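Local atomic coordinates of iodotyrosine deiodinase (PDB entry 6Q1B), a protein that uses FMN to remove iodide, bromide or chloride from halotyrosines, releasing L-tyrosine from iodotyrosines at the expense of NADPH. Residues T13-K18 and G134-T139; P99-V104 and E159-V164. All blocks are in the same frame, centred on the assembly; numbering follows the deposited sequence. Where two conformers were deposited one is given.

In the fold
Both contacts are buried close to the centre of the chain, and they share one antiparallel sheet. Contact 2 pairs its two inner strands, 100-107 and 156-165, through antiparallel backbone bonds, regular up to a bulge at E159 and V160, and mostly aliphatic side chains on both faces. Contact 1 lies at the margin of that sheet: the short strand 134-135, neighbour of 156-165, meets a loop that follows helix 4-10, with one backbone bond between its segments. Its chemistry is more polar, since arginine, threonine and backbone groups turn to the FMN ring and phosphate. A backbone bond between Y138 and I161 ties the two, and V136 packs on P163, so the FMN pocket rests on the sheet.

Contact 1 (T13-K18 and G134-T139). With FMN (flavin mononucleotide), chain C; YOF (3-fluorotyrosine), chain D.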
# COMPACT_ATOMS: atom_id res chain seq x y z
N THR A 13 -2.88 -10.41 -11.34
CA THR A 13 -1.48 -10.62 -11.60
C THR A 13 -1.26 -10.87 -13.05
O THR A 13 -2.00 -11.62 -13.70
CB THR A 13 -0.92 -11.82 -10.84
OG1 THR A 13 -1.48 -11.88 -9.53
CG2 THR A 13 0.56 -11.70 -10.72
N VAL A 14 -0.20 -10.27 -13.55
CA VAL A 14 0.26 -10.62 -14.86
C VAL A 14 1.68 -11.09 -14.73
O VAL A 14 2.54 -10.34 -14.29
CB VAL A 14 0.17 -9.45 -15.81
CG1 VAL A 14 0.77 -9.80 -17.15
CG2 VAL A 14 -1.27 -9.07 -15.98
N ARG A 15 1.92 -12.35 -15.07
CA ARG A 15 3.23 -12.93 -15.07
C ARG A 15 3.66 -13.31 -16.47
O ARG A 15 4.78 -13.84 -16.66
CB ARG A 15 3.28 -14.15 -14.19
CG ARG A 15 3.01 -13.81 -12.75
CD ARG A 15 3.16 -15.01 -11.87
NE ARG A 15 2.88 -14.70 -10.47
CZ ARG A 15 1.69 -14.79 -9.90
NH1 ARG A 15 0.62 -15.16 -10.59
NH2 ARG A 15 1.55 -14.49 -8.63
N ARG A 16 2.77 -13.11 -17.42
CA ARG A 16 3.03 -13.37 -18.81
C ARG A 16 2.96 -12.07 -19.52
O ARG A 16 1.94 -11.43 -19.52
CB ARG A 16 1.99 -14.32 -19.41
CG ARG A 16 2.07 -15.70 -18.89
CD ARG A 16 0.90 -16.53 -19.45
NE ARG A 16 0.85 -16.41 -20.90
CZ ARG A 16 1.53 -17.17 -21.76
NH1 ARG A 16 2.32 -18.16 -21.33
NH2 ARG A 16 1.42 -16.95 -23.06
N PHE A 17 4.05 -11.70 -20.17
CA PHE A 17 4.12 -10.41 -20.79
C PHE A 17 4.43 -10.56 -22.23
O PHE A 17 5.09 -11.49 -22.62
CB PHE A 17 5.20 -9.59 -20.14
CG PHE A 17 4.88 -9.25 -18.75
CD1 PHE A 17 4.09 -8.15 -18.47
CD2 PHE A 17 5.35 -10.03 -17.71
CE1 PHE A 17 3.78 -7.83 -17.19
CE2 PHE A 17 5.02 -9.72 -16.41
CZ PHE A 17 4.25 -8.62 -16.14
N LYS A 18 3.98 -9.59 -23.01
CA LYS A 18 4.45 -9.45 -24.37
C LYS A 18 5.82 -8.79 -24.34
O LYS A 18 6.19 -8.13 -23.36
CB LYS A 18 3.44 -8.63 -25.18
CG LYS A 18 2.04 -9.27 -25.26
CD LYS A 18 1.08 -8.40 -26.03
CE LYS A 18 -0.32 -9.00 -26.08
NZ LYS A 18 -1.28 -8.06 -26.70
N GLY A 134 0.18 -4.82 -17.32
CA GLY A 134 0.11 -5.83 -16.29
C GLY A 134 1.33 -5.74 -15.43
O GLY A 134 2.36 -5.19 -15.81
N SER A 135 1.21 -6.29 -14.24
CA SER A 135 2.36 -6.39 -13.39
C SER A 135 2.15 -7.44 -12.33
O SER A 135 1.12 -8.09 -12.29
CB SER A 135 2.69 -5.06 -12.73
OG SER A 135 3.99 -5.14 -12.16
N VAL A 136 3.17 -7.63 -11.54
CA VAL A 136 3.12 -8.53 -10.43
C VAL A 136 4.07 -7.93 -9.41
O VAL A 136 5.15 -7.50 -9.76
CB VAL A 136 3.52 -9.95 -10.81
CG1 VAL A 136 4.81 -9.97 -11.59
CG2 VAL A 136 3.60 -10.82 -9.57
N PRO A 137 3.64 -7.85 -8.16
CA PRO A 137 4.55 -7.37 -7.14
C PRO A 137 5.49 -8.50 -6.83
O PRO A 137 5.18 -9.40 -6.09
CB PRO A 137 3.64 -7.05 -5.96
CG PRO A 137 2.30 -6.92 -6.55
CD PRO A 137 2.27 -7.91 -7.65
N TYR A 138 6.64 -8.47 -7.45
CA TYR A 138 7.52 -9.59 -7.31
C TYR A 138 8.49 -9.29 -6.19
O TYR A 138 9.16 -8.27 -6.19
CB TYR A 138 8.25 -9.89 -8.60
CG TYR A 138 9.28 -10.93 -8.33
CD1 TYR A 138 8.90 -12.20 -7.91
CD2 TYR A 138 10.62 -10.64 -8.42
CE1 TYR A 138 9.84 -13.14 -7.61
CE2 TYR A 138 11.56 -11.57 -8.11
CZ TYR A 138 11.17 -12.83 -7.73
OH TYR A 138 12.11 -13.76 -7.42
N THR A 139 8.59 -10.22 -5.25
CA THR A 139 9.39 -10.03 -4.07
C THR A 139 10.25 -11.27 -3.90
O THR A 139 9.79 -12.28 -3.37
CB THR A 139 8.51 -9.83 -2.83
OG1 THR A 139 7.58 -10.91 -2.75
CG2 THR A 139 7.74 -8.52 -2.92
N1 FMN C . 3.62 -13.09 -7.05
C2 FMN C . 4.67 -13.83 -7.43
O2 FMN C . 4.57 -14.57 -8.40
N3 FMN C . 5.85 -13.77 -6.74
C4 FMN C . 6.00 -12.94 -5.66
O4 FMN C . 7.07 -12.91 -5.05
C4A FMN C . 4.93 -12.19 -5.27
N5 FMN C . 5.04 -11.36 -4.20
C5A FMN C . 3.98 -10.57 -3.85
C6 FMN C . 4.16 -9.71 -2.79
C7 FMN C . 3.11 -8.90 -2.40
C7M FMN C . 3.30 -7.97 -1.25
C8 FMN C . 1.92 -8.97 -3.10
C8M FMN C . 0.81 -8.04 -2.70
C9 FMN C . 1.74 -9.82 -4.19
C9A FMN C . 2.80 -10.64 -4.56
N10 FMN C . 2.67 -11.52 -5.62
C10 FMN C . 3.75 -12.26 -5.99
C1' FMN C . 1.42 -11.64 -6.41
C2' FMN C . 0.41 -12.46 -5.62
O2' FMN C . 0.70 -13.83 -5.76
C3' FMN C . -1.00 -12.11 -6.11
O3' FMN C . -1.28 -10.77 -5.80
C4' FMN C . -2.08 -13.02 -5.54
O4' FMN C . -1.84 -14.31 -6.06
C5' FMN C . -3.45 -12.57 -5.99
O5' FMN C . -3.43 -12.50 -7.40
P FMN C . -4.75 -12.06 -8.17
O1P FMN C . -4.46 -12.30 -9.67
O2P FMN C . -5.03 -10.59 -7.90
O3P FMN C . -5.85 -12.97 -7.63
N YOF D . 8.56 -15.02 -4.39
CA YOF D . 8.32 -16.41 -4.62
C YOF D . 7.91 -16.54 -6.07
O YOF D . 7.66 -17.79 -6.48
OXT YOF D . 7.74 -15.61 -6.84
CB YOF D . 7.19 -16.95 -3.78
CG YOF D . 5.91 -16.19 -3.82
CD1 YOF D . 5.55 -15.43 -2.70
CD2 YOF D . 5.03 -16.28 -4.90
CE1 YOF D . 4.32 -14.77 -2.70
CE2 YOF D . 3.81 -15.62 -4.92
CZ YOF D . 3.47 -14.84 -3.81
OH YOF D . 2.28 -14.20 -3.81
F YOF D . 3.94 -14.01 -1.66
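The FMN pocket gets part of its wall where T13, V14 and R15 run past G134, S135 and V136. One backbone bond pins the two: V14 N donates to S135 O at 2.8 Å, nearly straight (169°), though the donor stands well above the carbonyl plane. Next to it the T13 and V136 side chains cross obliquely, and CG2 of T13 is pressed to 3.4 Å from CG2 of V136, tighter than usual for methyls. That same T13 methyl covers one face of the R15 guanidinium over its centre, while the group's edge is turned to the flavin.

This is the nitroreductase-family arrangement, a homodimer whose FMN sites draw on both subunits; here the cofactor lies against this loop and the segment leaving edge strand 134-135. R15, extended from CG to NE, donates from NE to FMN O2 at 2.7 Å and from NH2 to FMN N1 at 3.0 Å. A cation here would probably stabilise negative charge on the reduced ring. T13 keeps OG1 beside its own nitrogen (chi1 -39°), which turns the hydroxyl to the phosphate side, where T13 N bonds FMN O1P at 3.0 Å. T139 N holds FMN O4 at 3.1 Å, and its hydroxyl sits by the N5-O4 side.

Farther from the cofactor, G134 has no side chain, and CG2 of V14 settles 3.5 Å from its CA, where a CB would clash with that methyl. The F17 ring takes CG1 of V14 on one face and presents its edge to the glycine carbonyl, with CE1 3.3 Å from G134 O. Y138 turns a ring edge to the carboxylate of bound 3-fluorotyrosine, and its hydroxyl bonds E68, which binds that ligand too, as do Y72 and K92; M41 of the second subunit adds its backbone N.

Contact 2 (P99-V104 and E159-V164); sequences PYLLLV and EVILPV
L103 and I161 lie side by side at the apolar centre, with CD1 of L103 3.9 Å from CG2 of I161. With chi1 at -62°, I161 sets CG1 beside its nitrogen and CG2 opposite it; CG1 rests against the L103 branch, while CG2 also reaches CB of L101 at 4.2 Å. An alanine here would remove both branches and would probably leave L103 CD1 and L101 CB facing a gap. On the same face L101 swings CD2 over the proline ring, 3.8 Å from CB of P163.

The other face carries Y100, L102 and V104 against V164, L162 and V160. CD1 of L162 touches two neighbours, CD2 of L102 at 4.0 Å and CG2 of V104 at 3.8 Å. V160 points CG1 between its nitrogen and carbonyl carbon, which brings that methyl to 3.6 Å from CB of V104.

Between the faces runs the antiparallel backbone, the strands meeting at 155°. L102 and L162 form a hydrogen-bonded pair, each N donating to the other's O, with L102 N to L162 O at 2.8 Å; Y100 and V164 pair likewise. P163 falls opposite L101 in a non-hydrogen-bonded pair, where a missing N-H costs no bond to this partner. At the far end E159 and V160 both face V104 in a classic beta bulge: E159 N reaches V104 O at 2.7 Å, whereas the bond from V160 N is weak. E159 carries its buried carboxylate away to R114, W118 and S106.

As the two central strands of the antiparallel sheet in the nitroreductase-family core, 100-104 and 159-164 lie between strand 46-51, bonded through L101 and L103, and strand 134-135. Helices 24-35 and 113-130 pack on the face of L102, the first through L27 and L31, the second through L124.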
# COMPACT_ATOMS: atom_id res chain seq x y z
N PRO A 99 9.01 -5.91 -20.49
CA PRO A 99 9.85 -4.88 -21.09
C PRO A 99 10.39 -3.91 -20.07
O PRO A 99 11.41 -3.29 -20.30
CB PRO A 99 8.89 -4.18 -22.07
CG PRO A 99 7.54 -4.52 -21.57
CD PRO A 99 7.63 -5.86 -21.00
N TYR A 100 9.70 -3.78 -18.94
CA TYR A 100 10.18 -2.99 -17.85
C TYR A 100 10.21 -3.79 -16.61
O TYR A 100 9.29 -4.56 -16.34
CB TYR A 100 9.26 -1.84 -17.57
CG TYR A 100 9.01 -0.90 -18.68
CD1 TYR A 100 9.89 0.12 -18.96
CD2 TYR A 100 7.85 -0.98 -19.41
CE1 TYR A 100 9.63 1.03 -19.95
CE2 TYR A 100 7.58 -0.08 -20.41
CZ TYR A 100 8.47 0.92 -20.68
OH TYR A 100 8.23 1.84 -21.68
N LEU A 101 11.24 -3.58 -15.81
CA LEU A 101 11.16 -3.95 -14.42
C LEU A 101 11.17 -2.66 -13.69
O LEU A 101 12.15 -1.94 -13.72
CB LEU A 101 12.32 -4.81 -13.99
CG LEU A 101 12.52 -6.08 -14.79
CD1 LEU A 101 13.69 -6.80 -14.19
CD2 LEU A 101 11.27 -6.98 -14.78
N LEU A 102 10.06 -2.37 -13.05
CA LEU A 102 9.95 -1.17 -12.29
C LEU A 102 10.34 -1.52 -10.88
O LEU A 102 9.64 -2.23 -10.19
CB LEU A 102 8.54 -0.61 -12.35
CG LEU A 102 8.27 0.54 -11.39
CD1 LEU A 102 9.08 1.74 -11.79
CD2 LEU A 102 6.80 0.84 -11.38
N LEU A 103 11.50 -1.04 -10.47
CA LEU A 103 11.96 -1.29 -9.13
C LEU A 103 11.53 -0.13 -8.29
O LEU A 103 11.77 1.02 -8.61
CB LEU A 103 13.47 -1.49 -9.09
CG LEU A 103 13.92 -2.91 -9.35
CD1 LEU A 103 13.44 -3.39 -10.72
CD2 LEU A 103 15.43 -2.98 -9.28
N VAL A 104 10.83 -0.47 -7.23
CA VAL A 104 10.23 0.51 -6.37
C VAL A 104 10.95 0.48 -5.06
O VAL A 104 11.03 -0.55 -4.38
CB VAL A 104 8.77 0.23 -6.15
CG1 VAL A 104 8.17 1.27 -5.26
CG2 VAL A 104 8.04 0.17 -7.48
N GLU A 159 11.73 -2.33 -2.45
CA GLU A 159 10.52 -2.90 -1.90
C GLU A 159 9.96 -3.97 -2.76
O GLU A 159 9.47 -5.01 -2.28
CB GLU A 159 9.46 -1.83 -1.73
CG GLU A 159 9.81 -0.84 -0.64
CD GLU A 159 9.75 -1.44 0.73
OE1 GLU A 159 9.19 -2.53 0.91
OE2 GLU A 159 10.29 -0.83 1.66
N VAL A 160 9.96 -3.70 -4.04
CA VAL A 160 9.30 -4.62 -4.94
C VAL A 160 9.84 -4.42 -6.32
O VAL A 160 10.23 -3.33 -6.69
CB VAL A 160 7.79 -4.41 -4.93
CG1 VAL A 160 7.42 -3.01 -5.35
CG2 VAL A 160 7.11 -5.44 -5.79
N ILE A 161 9.86 -5.50 -7.06
CA ILE A 161 10.13 -5.49 -8.48
C ILE A 161 8.81 -5.68 -9.14
O ILE A 161 8.17 -6.70 -8.94
CB ILE A 161 11.08 -6.61 -8.87
CG1 ILE A 161 12.41 -6.41 -8.17
CG2 ILE A 161 11.27 -6.66 -10.39
CD1 ILE A 161 13.29 -7.65 -8.22
N LEU A 162 8.40 -4.69 -9.91
CA LEU A 162 7.17 -4.73 -10.65
C LEU A 162 7.50 -4.90 -12.10
O LEU A 162 7.78 -3.95 -12.78
CB LEU A 162 6.37 -3.46 -10.42
CG LEU A 162 5.80 -3.28 -9.04
CD1 LEU A 162 5.24 -1.89 -8.94
CD2 LEU A 162 4.70 -4.28 -8.84
N PRO A 163 7.48 -6.14 -12.59
CA PRO A 163 7.60 -6.25 -14.03
C PRO A 163 6.39 -5.62 -14.65
O PRO A 163 5.29 -5.81 -14.13
CB PRO A 163 7.61 -7.76 -14.30
CG PRO A 163 7.81 -8.39 -12.94
CD PRO A 163 7.25 -7.44 -11.96
N VAL A 164 6.57 -4.86 -15.70
CA VAL A 164 5.48 -4.16 -16.31
C VAL A 164 5.56 -4.37 -17.78
O VAL A 164 6.61 -4.21 -18.40
CB VAL A 164 5.51 -2.67 -16.00
CG1 VAL A 164 4.42 -1.96 -16.78
CG2 VAL A 164 5.32 -2.43 -14.51